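Local coordinates for Tat-secreted protein Rv2525c (Mycobacterium tuberculosis, PDB 4PMQ) that probably acts as a cell-wall peptidoglycan hydrolase with glycosidase activity and shows esterase activity toward p-nitrophenyl esters in vitro, at residues A[139-144]-A[158-163]; A[109-114]-A[162-167]; A[174-179]-A[197-202]; A[27-32]-A[61-66]; A[74-79]-A[119-124]. All coordinates share one frame; numbering follows the deposited sequence.

Interactions 1 and 4 are parallel strand pairs of the same curled sheet, their centres about 14 Å apart, and they meet where Trp160 CZ3 packs 3.5 Å from Ile29 CG2. Interaction 3 belongs to the antiparallel part of that sheet and joins interaction 1 through Tyr141 OH and Gln179 OE1, probably hydrogen-bonded at 2.7 Å. Interaction 2 lies just past the strand ends and shares His162 and Asn163 with interaction 1. Interaction 5 is peripheral but tied to interaction 2, Trp76 NE1 lying 2.9 Å from Asp111 OD2. Bound glycerol contacts Tyr141, Gln179 and Tyr31, and L-tartrate contacts Tyr31 and lies near Asp110, which may mark a pocket bordered by interactions 1 to 4.

Interaction 1 of 5, residues A[139-144]-A[158-163]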
# COMPACT_ATOMS: atom_id res chain seq x y z
N GLY A 139 -6.32 5.17 1.03
CA GLY A 139 -5.80 4.20 1.98
C GLY A 139 -4.52 4.76 2.58
O GLY A 139 -3.84 5.59 1.97
N VAL A 140 -4.17 4.26 3.77
CA VAL A 140 -2.96 4.72 4.43
C VAL A 140 -2.19 3.51 4.96
O VAL A 140 -2.73 2.77 5.78
CB VAL A 140 -3.26 5.72 5.60
CG1 VAL A 140 -1.95 6.32 6.17
CG2 VAL A 140 -4.19 6.85 5.15
N TYR A 141 -0.91 3.37 4.53
CA TYR A 141 0.04 2.38 5.04
C TYR A 141 0.87 3.14 6.06
O TYR A 141 1.59 4.07 5.69
CB TYR A 141 0.91 1.78 3.92
CG TYR A 141 2.14 1.01 4.38
CD1 TYR A 141 2.03 -0.29 4.89
CD2 TYR A 141 3.41 1.56 4.26
CE1 TYR A 141 3.16 -1.03 5.23
CE2 TYR A 141 4.55 0.85 4.66
CZ TYR A 141 4.42 -0.44 5.13
OH TYR A 141 5.56 -1.14 5.45
N ALA A 142 0.74 2.81 7.34
CA ALA A 142 1.45 3.56 8.39
C ALA A 142 1.51 2.71 9.64
O ALA A 142 0.79 1.70 9.70
CB ALA A 142 0.69 4.86 8.69
N ASN A 143 2.27 3.16 10.68
CA ASN A 143 2.26 2.41 11.94
C ASN A 143 0.91 2.70 12.68
O ASN A 143 0.09 3.54 12.21
CB ASN A 143 3.47 2.77 12.80
CG ASN A 143 3.52 4.22 13.21
OD1 ASN A 143 2.49 4.88 13.46
ND2 ASN A 143 4.72 4.74 13.43
N SER A 144 0.65 1.98 13.77
CA SER A 144 -0.64 2.09 14.45
C SER A 144 -0.86 3.46 15.09
O SER A 144 -2.02 3.88 15.18
CB SER A 144 -0.81 0.98 15.48
OG SER A 144 0.16 1.09 16.49
N TYR A 158 -9.15 3.54 4.46
CA TYR A 158 -8.56 2.20 4.60
C TYR A 158 -7.22 2.34 5.29
O TYR A 158 -6.47 3.29 5.05
CB TYR A 158 -8.38 1.52 3.24
CG TYR A 158 -9.69 1.11 2.59
CD1 TYR A 158 -10.21 -0.16 2.79
CD2 TYR A 158 -10.36 1.97 1.71
CE1 TYR A 158 -11.40 -0.56 2.19
CE2 TYR A 158 -11.57 1.59 1.12
CZ TYR A 158 -12.07 0.31 1.34
OH TYR A 158 -13.23 -0.16 0.76
N PHE A 159 -6.91 1.35 6.17
CA PHE A 159 -5.69 1.44 6.96
C PHE A 159 -4.92 0.12 6.92
O PHE A 159 -5.48 -0.95 7.15
CB PHE A 159 -6.09 1.83 8.41
CG PHE A 159 -6.83 3.14 8.43
CD1 PHE A 159 -6.16 4.35 8.23
CD2 PHE A 159 -8.23 3.17 8.52
CE1 PHE A 159 -6.86 5.56 8.16
CE2 PHE A 159 -8.93 4.39 8.45
CZ PHE A 159 -8.24 5.57 8.26
N TRP A 160 -3.64 0.21 6.61
CA TRP A 160 -2.76 -0.95 6.51
C TRP A 160 -1.62 -0.72 7.47
O TRP A 160 -0.82 0.20 7.27
CB TRP A 160 -2.27 -1.10 5.05
CG TRP A 160 -1.23 -2.15 4.80
CD1 TRP A 160 -0.90 -3.21 5.60
CD2 TRP A 160 -0.40 -2.25 3.64
NE1 TRP A 160 0.10 -3.96 5.02
CE2 TRP A 160 0.43 -3.39 3.81
CE3 TRP A 160 -0.29 -1.50 2.45
CZ2 TRP A 160 1.42 -3.74 2.88
CZ3 TRP A 160 0.70 -1.84 1.54
CH2 TRP A 160 1.51 -2.97 1.74
N GLN A 161 -1.61 -1.49 8.57
CA GLN A 161 -0.63 -1.26 9.62
C GLN A 161 0.73 -1.84 9.33
O GLN A 161 0.82 -3.03 8.98
CB GLN A 161 -1.13 -1.83 10.95
CG GLN A 161 -0.14 -1.57 12.11
CD GLN A 161 -0.66 -2.20 13.39
OE1 GLN A 161 -1.86 -2.17 13.64
NE2 GLN A 161 0.22 -2.84 14.16
N HIS A 162 1.79 -1.04 9.57
CA HIS A 162 3.18 -1.55 9.61
C HIS A 162 3.65 -1.47 11.06
O HIS A 162 3.04 -0.77 11.87
CB HIS A 162 4.17 -0.90 8.63
CG HIS A 162 4.52 0.54 8.87
ND1 HIS A 162 5.33 0.93 9.94
CD2 HIS A 162 4.29 1.61 8.08
CE1 HIS A 162 5.55 2.23 9.77
NE2 HIS A 162 4.94 2.69 8.66
N ASN A 163 4.71 -2.19 11.40
CA ASN A 163 5.12 -2.30 12.80
C ASN A 163 6.28 -1.38 13.25
O ASN A 163 6.74 -1.49 14.39
CB ASN A 163 5.48 -3.76 13.07
CG ASN A 163 4.25 -4.63 13.10
OD1 ASN A 163 3.09 -4.13 13.11
ND2 ASN A 163 4.46 -5.94 13.15
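Tyr158 opens the pairing with Gly139: its carbonyl O accepts the N-H of Val140 at 2.8 Å, while its CB lies against Gly139 CA. Phe159 turns to the other face of the sheet, where CD1 meets Val140 CB at 4.1 Å and helix 144-153 covers the ring. Trp160 is gripped through both N and O, its N donating to Val140 O and its O accepting from Ala142 N. Its indole packs edge-to-face with Tyr141: CD1 of the tyrosine stands over the centre of the indole face, 3.4 Å from Trp160 CD2, with the planes 54° apart. Gln161 extends beside Ser144, and its amide is bonded to His172 and Tyr170. His162 N reaches Ala142 O at 2.9 Å from above the carbonyl plane. With CG between backbone N and carbonyl carbon (chi1 67°), the imidazole folds back over the Ala142-Asn143 peptide, and His162 CD2 sits over the Tyr141 ring, 3.5 Å from Tyr141 CE2. The Tyr141 hydroxyl goes on to Gln179 and a bound glycerol. Parallel strands joined through helix 144-153 form a beta-alpha-beta unit, as expected of a TIM-barrel-like glycoside hydrolase domain, with an aromatic cluster of Tyr141, Trp160 and His162.

Interaction 2 of 5, residues A[109-114]-A[162-167]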
# COMPACT_ATOMS: atom_id res chain seq x y z
N ILE A 109 3.25 5.79 4.17
CA ILE A 109 3.91 6.57 5.20
C ILE A 109 4.93 5.55 5.75
O ILE A 109 4.68 4.95 6.80
CB ILE A 109 3.00 7.21 6.28
CG1 ILE A 109 1.80 8.03 5.69
CG2 ILE A 109 3.86 8.06 7.25
CD1 ILE A 109 2.13 9.12 4.70
N ASP A 110 6.02 5.28 4.98
CA ASP A 110 7.04 4.29 5.28
C ASP A 110 8.07 4.88 6.26
O ASP A 110 9.26 4.96 5.99
CB ASP A 110 7.70 3.85 3.94
CG ASP A 110 8.70 2.72 4.09
OD1 ASP A 110 8.55 1.90 5.03
OD2 ASP A 110 9.67 2.69 3.29
N ASP A 111 7.55 5.35 7.40
CA ASP A 111 8.28 6.07 8.43
C ASP A 111 7.59 5.93 9.78
O ASP A 111 6.44 5.44 9.86
CB ASP A 111 8.31 7.58 8.03
CG ASP A 111 9.41 7.91 7.04
OD1 ASP A 111 10.60 7.77 7.40
OD2 ASP A 111 9.08 8.27 5.89
N ASN A 112 8.27 6.41 10.82
CA ASN A 112 7.79 6.44 12.20
C ASN A 112 7.79 7.91 12.60
O ASN A 112 8.73 8.40 13.27
CB ASN A 112 8.70 5.57 13.10
CG ASN A 112 8.24 5.60 14.53
OD1 ASN A 112 7.08 5.95 14.80
ND2 ASN A 112 9.14 5.25 15.48
N PRO A 113 6.77 8.67 12.14
CA PRO A 113 6.80 10.12 12.33
C PRO A 113 6.39 10.61 13.70
O PRO A 113 5.59 9.96 14.39
CB PRO A 113 5.77 10.62 11.29
CG PRO A 113 4.76 9.51 11.24
CD PRO A 113 5.59 8.26 11.33
N SER A 114 6.87 11.82 14.04
CA SER A 114 6.43 12.55 15.22
C SER A 114 5.06 13.18 14.94
O SER A 114 4.70 13.37 13.75
CB SER A 114 7.41 13.67 15.54
OG SER A 114 7.38 14.59 14.44
N HIS A 162 1.79 -1.04 9.57
CA HIS A 162 3.18 -1.55 9.61
C HIS A 162 3.65 -1.47 11.06
O HIS A 162 3.04 -0.77 11.87
CB HIS A 162 4.17 -0.90 8.63
CG HIS A 162 4.52 0.54 8.87
ND1 HIS A 162 5.33 0.93 9.94
CD2 HIS A 162 4.29 1.61 8.08
CE1 HIS A 162 5.55 2.23 9.77
NE2 HIS A 162 4.94 2.69 8.66
N ASN A 163 4.71 -2.19 11.40
CA ASN A 163 5.12 -2.30 12.80
C ASN A 163 6.28 -1.38 13.25
O ASN A 163 6.74 -1.49 14.39
CB ASN A 163 5.48 -3.76 13.07
CG ASN A 163 4.25 -4.63 13.10
OD1 ASN A 163 3.09 -4.13 13.11
ND2 ASN A 163 4.46 -5.94 13.15
N TRP A 164 6.70 -0.45 12.40
CA TRP A 164 7.78 0.45 12.78
C TRP A 164 7.17 1.60 13.55
O TRP A 164 6.69 2.57 12.94
CB TRP A 164 8.53 0.91 11.52
CG TRP A 164 9.66 1.87 11.81
CD1 TRP A 164 10.29 2.07 13.01
CD2 TRP A 164 10.30 2.73 10.87
NE1 TRP A 164 11.25 3.05 12.88
CE2 TRP A 164 11.33 3.42 11.56
CE3 TRP A 164 10.15 2.96 9.49
CZ2 TRP A 164 12.14 4.38 10.93
CZ3 TRP A 164 11.00 3.85 8.86
CH2 TRP A 164 11.97 4.56 9.58
N GLY A 165 7.14 1.47 14.87
CA GLY A 165 6.52 2.48 15.72
C GLY A 165 5.15 2.06 16.22
O GLY A 165 4.38 2.90 16.70
N SER A 166 4.83 0.75 16.06
CA SER A 166 3.60 0.18 16.62
C SER A 166 3.97 -0.63 17.88
O SER A 166 5.06 -1.23 17.90
CB SER A 166 2.91 -0.73 15.60
OG SER A 166 2.49 0.01 14.45
N PRO A 167 3.10 -0.68 18.91
CA PRO A 167 3.42 -1.49 20.11
C PRO A 167 3.59 -2.97 19.76
O PRO A 167 2.91 -3.45 18.86
CB PRO A 167 2.17 -1.29 20.99
CG PRO A 167 1.60 0.04 20.55
CD PRO A 167 1.80 0.00 19.05
O HOH W 1 12.04 5.46 14.87
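Two loops that follow parallel strands of the sheet meet here, His162 and Trp164 of one lying against the backbone of Ile109 to Asn112 in the other. His162 NE2 donates to Ile109 O at 2.9 Å, in the imidazole plane. Across the ring, His162 ND1 accepts the N-H of Trp164, also in plane, at 3.1 Å. These two bonds fix the ring's rotation and are consistent with a proton on NE2 and an accepting ND1. Asp111 O also lies near the ring plane, 3.3 Å from His162 CE1. The Trp164 indole lies across the next residues: Asn112 CB sits over its five-membered ring, 3.6 Å from the centroid and 11° off the normal, while Asp110 O approaches the rim at CZ3. Because Asn112 CG stands anti to the backbone N (chi1 179°), the amide runs on past the ring to Gly165, with OD1 3.6 Å from its CA. A water accepts from both Asn112 ND2 and Trp164 NE1, bridging them. Around the contact, Ile109 and Pro113 pack on helix 115-133, Ser166 OG bonds Ser144 at the start of helix 144-153, and Asp110 OD2 bonds Gln67 and makes a salt bridge with Lys70, close to bound tartrate.

Interaction 3 of 5, residues A[174-179]-A[197-202]; sequences AAHLHQ and ILKPQF
Lys199 lies along the chain of Ala174 to His176, and its methylenes meet it one after another. CB is 4.1 Å from His176 CD2. CG passes to Ala175 O, and CD stands over one face of the His176 imidazole, 4.0 Å from the ring centroid, in a CH-pi contact. CE then comes within 3.2 Å of Ala175 O, with Ala174 O close by as well. The chain, extended up to here, bends at its last torsion (chi4 -60°), which turns NZ to the carbonyl of Pro173. The imidazole is also met at its edge, where Gln201 O lies 3.2 Å from His176 CD2, while ND1 is engaged with the backbone N of Phe159 in the neighbouring strand.

Beneath this layer the backbones join through His176 O, which takes a hydrogen bond of 2.8 Å from Leu198 N and a weak one from Lys199 N. Leu198 fits its CD1 against Ala175 CB and His178 CB. Toward the core, Leu177 CD2 touches Ile197 CG1 and, roughly at right angles to that, Phe202 CB at 3.8 Å; Leu7 of strand 6-9 packs onto all three residues. Leu177 and Ile197 make a non-hydrogen-bonded antiparallel pair between strands 177-181 and 190-197, after which the chain leaves the sheet. Strand 190-197 also pairs with strand 6-9, closing the curled sheet in a way consistent with a TIM-barrel-like domain.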
# COMPACT_ATOMS: atom_id res chain seq x y z
N ALA A 174 -8.86 -0.46 13.91
CA ALA A 174 -9.39 0.15 12.67
C ALA A 174 -8.70 -0.41 11.41
O ALA A 174 -9.18 -0.15 10.30
CB ALA A 174 -9.21 1.66 12.71
N ALA A 175 -7.58 -1.15 11.57
CA ALA A 175 -6.82 -1.61 10.39
C ALA A 175 -7.56 -2.68 9.59
O ALA A 175 -8.23 -3.56 10.16
CB ALA A 175 -5.45 -2.13 10.81
N HIS A 176 -7.47 -2.57 8.25
CA HIS A 176 -8.04 -3.52 7.30
C HIS A 176 -7.02 -4.61 6.99
O HIS A 176 -7.40 -5.75 6.73
CB HIS A 176 -8.42 -2.78 6.02
CG HIS A 176 -9.47 -1.74 6.26
ND1 HIS A 176 -9.15 -0.51 6.82
CD2 HIS A 176 -10.81 -1.84 6.15
CE1 HIS A 176 -10.30 0.13 6.95
NE2 HIS A 176 -11.33 -0.63 6.57
N LEU A 177 -5.73 -4.23 7.01
CA LEU A 177 -4.59 -5.09 6.70
C LEU A 177 -3.51 -4.86 7.71
O LEU A 177 -3.40 -3.75 8.22
CB LEU A 177 -4.04 -4.73 5.31
CG LEU A 177 -5.06 -4.80 4.17
CD1 LEU A 177 -4.51 -4.21 2.86
CD2 LEU A 177 -5.54 -6.23 3.93
N HIS A 178 -2.68 -5.88 7.97
CA HIS A 178 -1.55 -5.73 8.91
C HIS A 178 -0.30 -6.43 8.37
O HIS A 178 -0.32 -7.63 8.13
CB HIS A 178 -1.92 -6.27 10.31
CG HIS A 178 -0.86 -6.18 11.35
ND1 HIS A 178 -0.94 -6.93 12.50
CD2 HIS A 178 0.24 -5.38 11.44
CE1 HIS A 178 0.12 -6.61 13.24
NE2 HIS A 178 0.88 -5.70 12.63
N GLN A 179 0.78 -5.68 8.17
CA GLN A 179 2.05 -6.23 7.72
C GLN A 179 2.69 -6.91 8.93
O GLN A 179 3.02 -6.22 9.91
CB GLN A 179 2.92 -5.12 7.14
CG GLN A 179 4.11 -5.67 6.34
CD GLN A 179 4.84 -4.53 5.71
OE1 GLN A 179 5.27 -3.61 6.40
NE2 GLN A 179 5.03 -4.58 4.39
N ILE A 197 -5.13 -10.11 6.43
CA ILE A 197 -6.40 -9.44 6.17
C ILE A 197 -7.21 -9.47 7.49
O ILE A 197 -7.40 -10.55 8.08
CB ILE A 197 -7.16 -10.13 5.01
CG1 ILE A 197 -6.34 -10.09 3.70
CG2 ILE A 197 -8.57 -9.54 4.86
CD1 ILE A 197 -6.92 -11.10 2.63
N LEU A 198 -7.71 -8.30 7.91
CA LEU A 198 -8.43 -8.19 9.17
C LEU A 198 -9.91 -7.90 9.04
O LEU A 198 -10.67 -8.13 9.99
CB LEU A 198 -7.82 -7.05 9.98
CG LEU A 198 -6.32 -7.22 10.29
CD1 LEU A 198 -5.72 -5.91 10.73
CD2 LEU A 198 -6.09 -8.36 11.30
N LYS A 199 -10.29 -7.29 7.91
CA LYS A 199 -11.69 -6.92 7.67
C LYS A 199 -12.11 -7.44 6.29
O LYS A 199 -11.28 -7.48 5.36
CB LYS A 199 -11.87 -5.40 7.78
CG LYS A 199 -11.54 -4.86 9.19
CD LYS A 199 -11.80 -3.37 9.34
CE LYS A 199 -11.32 -2.84 10.70
NZ LYS A 199 -11.99 -3.47 11.86
N PRO A 200 -13.39 -7.83 6.13
CA PRO A 200 -13.81 -8.43 4.85
C PRO A 200 -13.75 -7.48 3.65
O PRO A 200 -13.49 -7.95 2.54
CB PRO A 200 -15.24 -8.92 5.10
CG PRO A 200 -15.71 -8.21 6.37
CD PRO A 200 -14.45 -7.91 7.17
N GLN A 201 -13.97 -6.17 3.87
CA GLN A 201 -13.83 -5.15 2.82
C GLN A 201 -12.49 -4.44 3.08
O GLN A 201 -12.41 -3.59 3.98
CB GLN A 201 -15.00 -4.17 2.80
CG GLN A 201 -16.29 -4.80 2.23
CD GLN A 201 -16.11 -5.13 0.76
OE1 GLN A 201 -15.60 -4.32 -0.02
NE2 GLN A 201 -16.54 -6.30 0.36
N PHE A 202 -11.43 -4.84 2.38
CA PHE A 202 -10.07 -4.37 2.69
C PHE A 202 -9.42 -3.62 1.54
O PHE A 202 -8.23 -3.35 1.63
CB PHE A 202 -9.19 -5.56 3.13
CG PHE A 202 -9.15 -6.71 2.15
CD1 PHE A 202 -8.20 -6.75 1.12
CD2 PHE A 202 -10.04 -7.78 2.26
CE1 PHE A 202 -8.15 -7.83 0.23
CE2 PHE A 202 -9.97 -8.87 1.39
CZ PHE A 202 -9.04 -8.89 0.37

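Interaction 4 of 5, residues A[27-32]-A[61-66]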
# COMPACT_ATOMS: atom_id res chain seq x y z
N GLY A 27 -3.81 -13.43 -2.34
CA GLY A 27 -3.62 -12.31 -3.24
C GLY A 27 -2.37 -11.51 -2.96
O GLY A 27 -1.51 -11.93 -2.18
N ALA A 28 -2.29 -10.30 -3.56
CA ALA A 28 -1.10 -9.49 -3.37
C ALA A 28 -1.47 -8.01 -3.29
O ALA A 28 -2.47 -7.60 -3.88
CB ALA A 28 -0.15 -9.71 -4.53
N ILE A 29 -0.65 -7.23 -2.58
CA ILE A 29 -0.76 -5.76 -2.49
C ILE A 29 0.34 -5.29 -3.39
O ILE A 29 1.51 -5.60 -3.12
CB ILE A 29 -0.62 -5.19 -1.03
CG1 ILE A 29 -1.62 -5.84 -0.05
CG2 ILE A 29 -0.81 -3.66 -1.08
CD1 ILE A 29 -1.29 -5.68 1.38
N ARG A 30 -0.01 -4.58 -4.47
CA ARG A 30 0.92 -4.25 -5.52
C ARG A 30 1.05 -2.75 -5.78
O ARG A 30 0.10 -1.98 -5.63
CB ARG A 30 0.47 -4.99 -6.80
CG ARG A 30 0.49 -6.54 -6.64
CD ARG A 30 1.91 -7.07 -6.48
NE ARG A 30 2.60 -6.90 -7.75
CZ ARG A 30 3.57 -6.02 -7.99
NH1 ARG A 30 4.05 -5.26 -7.01
NH2 ARG A 30 4.07 -5.90 -9.22
N TYR A 31 2.27 -2.34 -6.21
CA TYR A 31 2.59 -0.95 -6.39
C TYR A 31 2.03 -0.33 -7.64
O TYR A 31 2.30 -0.79 -8.76
CB TYR A 31 4.12 -0.79 -6.46
CG TYR A 31 4.78 -1.10 -5.15
CD1 TYR A 31 4.76 -0.18 -4.10
CD2 TYR A 31 5.41 -2.33 -4.93
CE1 TYR A 31 5.39 -0.45 -2.89
CE2 TYR A 31 6.04 -2.61 -3.72
CZ TYR A 31 6.03 -1.66 -2.70
OH TYR A 31 6.64 -1.90 -1.50
N VAL A 32 1.36 0.81 -7.45
CA VAL A 32 0.91 1.64 -8.56
C VAL A 32 1.82 2.89 -8.57
O VAL A 32 1.36 4.03 -8.60
CB VAL A 32 -0.61 1.95 -8.51
CG1 VAL A 32 -1.42 0.68 -8.76
CG2 VAL A 32 -1.03 2.61 -7.17
N LYS A 61 -6.78 -12.08 -5.04
CA LYS A 61 -7.18 -10.72 -4.73
C LYS A 61 -6.09 -9.75 -5.09
O LYS A 61 -4.90 -10.08 -4.97
CB LYS A 61 -7.52 -10.55 -3.22
CG LYS A 61 -8.68 -11.40 -2.74
CD LYS A 61 -9.97 -10.97 -3.41
CE LYS A 61 -11.16 -11.80 -3.01
NZ LYS A 61 -12.37 -11.33 -3.72
N ILE A 62 -6.46 -8.54 -5.50
CA ILE A 62 -5.45 -7.51 -5.77
C ILE A 62 -5.79 -6.30 -4.94
O ILE A 62 -6.97 -5.93 -4.85
CB ILE A 62 -5.38 -7.12 -7.29
CG1 ILE A 62 -5.23 -8.38 -8.18
CG2 ILE A 62 -4.23 -6.09 -7.56
CD1 ILE A 62 -5.47 -8.17 -9.70
N VAL A 63 -4.76 -5.64 -4.41
CA VAL A 63 -4.89 -4.41 -3.65
C VAL A 63 -3.81 -3.46 -4.15
O VAL A 63 -2.68 -3.90 -4.35
CB VAL A 63 -4.77 -4.64 -2.12
CG1 VAL A 63 -4.83 -3.32 -1.36
CG2 VAL A 63 -5.89 -5.57 -1.62
N SER A 64 -4.11 -2.16 -4.25
CA SER A 64 -3.12 -1.20 -4.73
C SER A 64 -2.46 -0.40 -3.61
O SER A 64 -3.15 0.06 -2.69
CB SER A 64 -3.75 -0.21 -5.70
OG SER A 64 -4.19 -0.83 -6.90
N CYS A 65 -1.14 -0.17 -3.72
CA CYS A 65 -0.46 0.69 -2.78
C CYS A 65 0.50 1.58 -3.54
O CYS A 65 0.88 1.28 -4.67
CB CYS A 65 0.26 -0.10 -1.69
SG CYS A 65 1.64 -1.09 -2.31
N TYR A 66 0.86 2.68 -2.94
CA TYR A 66 1.73 3.64 -3.60
C TYR A 66 2.92 3.97 -2.75
O TYR A 66 2.73 4.43 -1.62
CB TYR A 66 0.94 4.94 -3.89
CG TYR A 66 1.74 5.94 -4.71
CD1 TYR A 66 2.68 6.78 -4.11
CD2 TYR A 66 1.56 6.03 -6.09
CE1 TYR A 66 3.46 7.66 -4.86
CE2 TYR A 66 2.34 6.90 -6.86
CZ TYR A 66 3.29 7.70 -6.24
OH TYR A 66 4.03 8.59 -6.98
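Cys65 and Tyr31 are brought together by opposite choices of first torsion: SG lies between backbone N and carbonyl carbon (chi1 66°), whereas the tyrosine CG is anti to its carbonyl carbon (chi1 -67°). The sulfur thereby comes over one face of the phenol ring, 4.1 Å from the centroid and 27° off the normal. The same SG touches Ile29 CG2 at 3.8 Å, and Ile29 in turn runs side by side with Val63, CG1 against CB at 4.0 Å.

On the other face of the sheet are Ala28, Arg30, Ile62 and Ser64. Val32, where the first strand has ended, rests CG1 on Ser64 OG and CG2 on Cys65 O. Arg30 folds back toward Glu51 and the Gly44 carbonyl, while Ser64 OG turns to His94 and Trp205.

Five backbone bonds hold the parallel pair, from Ala28 N to Lys61 O at one end to Val32 N to Cys65 O, 2.9 Å, at the other. Gly27 CA comes within 3.1 Å of Lys61 O, a tight approach of the two backbones.

Beyond the last bond Val32 O finds no polar partner in the model; Tyr66 CD2 lies 3.2 Å from it. The hydroxyl of Tyr31 bonds both bound glycerol and tartrate, and its ring also meets Lys45 in a cation-pi contact. The chemistry is therefore divided: Ile29, Val63 and the Cys65 sulfur form an apolar patch, with SG over one face of the Tyr31 ring, while the tyrosine hydroxyl reaches the two small molecules, which may mark a binding pocket.

Interaction 5 of 5, residues A[74-79]-A[119-124]; sequences ADWLGG and KNQIVP
Trp76 makes the first contact, pressing its indole onto the helix turn at Gln121 and Ile122. Its CG occupies the position between backbone N and carbonyl carbon (chi1 56°), which lays the ring against Ile122. Ile122 covers one face, with CG1 3.5 Å from Trp76 CE3 and CD1 4.2 Å above the centroid of the six-membered ring, a CH-pi contact. Gln121 CB approaches in the ring plane at the edge, 3.8 Å from Trp76 CE3. Leu77 follows, and its CD2 lies over the face opposite Ile122, so the indole is sandwiched between two aliphatic groups. Leu77 O accepts from Gln121 NE2 at 2.9 Å, in the carbonyl plane and on a lone pair; the glutamine chain reaches it extended, its amide turned 70° from the indole plane. Gly79 makes its contact through the backbone, its CA-H facing Gln121 O, and its positive phi suits glycine. That carbonyl of Gln121 lies in a part of helix 115-133 with a wider pi-type turn, just before the kink at Pro124. The contact thus joins the turn leading into helix 79-96 to the side of helix 115-133, while the indole N-H reaches Asp111 in the loop after strand 105-108.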
# COMPACT_ATOMS: atom_id res chain seq x y z
N ALA A 74 11.03 10.55 1.16
CA ALA A 74 9.69 10.02 1.46
C ALA A 74 8.64 10.90 0.80
O ALA A 74 8.80 12.13 0.78
CB ALA A 74 9.46 9.94 2.96
N ASP A 75 7.60 10.27 0.22
CA ASP A 75 6.59 11.00 -0.54
C ASP A 75 5.91 12.10 0.25
O ASP A 75 5.59 13.15 -0.33
CB ASP A 75 5.52 10.04 -1.09
CG ASP A 75 6.09 8.94 -1.97
OD1 ASP A 75 7.05 9.22 -2.71
OD2 ASP A 75 5.53 7.83 -1.94
N TRP A 76 5.65 11.86 1.55
CA TRP A 76 4.86 12.81 2.35
C TRP A 76 5.64 14.07 2.79
O TRP A 76 5.03 15.01 3.29
CB TRP A 76 4.31 12.07 3.59
CG TRP A 76 5.38 11.42 4.41
CD1 TRP A 76 5.86 10.14 4.30
CD2 TRP A 76 6.09 12.03 5.49
NE1 TRP A 76 6.81 9.91 5.27
CE2 TRP A 76 6.96 11.05 6.02
CE3 TRP A 76 6.05 13.30 6.09
CZ2 TRP A 76 7.76 11.30 7.14
CZ3 TRP A 76 6.83 13.53 7.20
CH2 TRP A 76 7.70 12.55 7.69
N LEU A 77 6.97 14.12 2.59
CA LEU A 77 7.73 15.29 3.04
C LEU A 77 7.23 16.60 2.42
O LEU A 77 7.21 17.61 3.12
CB LEU A 77 9.23 15.12 2.79
CG LEU A 77 9.90 14.00 3.61
CD1 LEU A 77 11.35 13.83 3.16
CD2 LEU A 77 9.86 14.32 5.12
N GLY A 78 6.85 16.55 1.15
CA GLY A 78 6.37 17.73 0.41
C GLY A 78 4.94 18.16 0.66
O GLY A 78 4.44 19.08 -0.01
N GLY A 79 4.27 17.53 1.64
CA GLY A 79 2.91 17.89 2.03
C GLY A 79 1.91 17.93 0.89
O GLY A 79 1.85 17.01 0.08
N LYS A 119 1.12 16.37 11.66
CA LYS A 119 0.28 17.56 11.51
C LYS A 119 0.78 18.51 10.42
O LYS A 119 -0.03 19.10 9.69
CB LYS A 119 0.17 18.31 12.85
CG LYS A 119 -0.85 19.44 12.85
CD LYS A 119 -2.32 18.94 12.91
CE LYS A 119 -3.32 19.93 12.36
NZ LYS A 119 -3.21 21.28 12.99
N ASN A 120 2.09 18.71 10.35
CA ASN A 120 2.61 19.69 9.40
C ASN A 120 2.79 19.18 7.98
O ASN A 120 2.75 20.00 7.04
CB ASN A 120 3.94 20.23 9.90
CG ASN A 120 3.83 21.06 11.18
OD1 ASN A 120 2.79 21.66 11.46
ND2 ASN A 120 4.97 21.21 11.90
N GLN A 121 3.06 17.88 7.81
CA GLN A 121 3.35 17.35 6.46
C GLN A 121 2.39 16.23 6.03
O GLN A 121 1.87 16.25 4.91
CB GLN A 121 4.80 16.83 6.43
CG GLN A 121 5.84 17.99 6.62
CD GLN A 121 7.26 17.52 6.88
OE1 GLN A 121 7.63 17.18 8.01
NE2 GLN A 121 8.12 17.56 5.84
N ILE A 122 2.18 15.22 6.88
CA ILE A 122 1.35 14.06 6.49
C ILE A 122 -0.13 14.44 6.30
O ILE A 122 -0.74 13.96 5.36
CB ILE A 122 1.52 12.89 7.48
CG1 ILE A 122 2.99 12.43 7.44
CG2 ILE A 122 0.56 11.73 7.10
CD1 ILE A 122 3.36 11.44 8.59
N VAL A 123 -0.68 15.31 7.17
CA VAL A 123 -2.09 15.72 7.04
C VAL A 123 -2.27 16.41 5.64
O VAL A 123 -3.08 15.90 4.85
CB VAL A 123 -2.55 16.61 8.23
CG1 VAL A 123 -3.86 17.33 7.92
CG2 VAL A 123 -2.69 15.76 9.49
N PRO A 124 -1.51 17.45 5.24
CA PRO A 124 -1.76 18.02 3.90
C PRO A 124 -1.50 16.98 2.80
O PRO A 124 -2.17 17.00 1.76
CB PRO A 124 -0.83 19.22 3.80
CG PRO A 124 0.09 19.14 4.97
CD PRO A 124 -0.54 18.27 6.01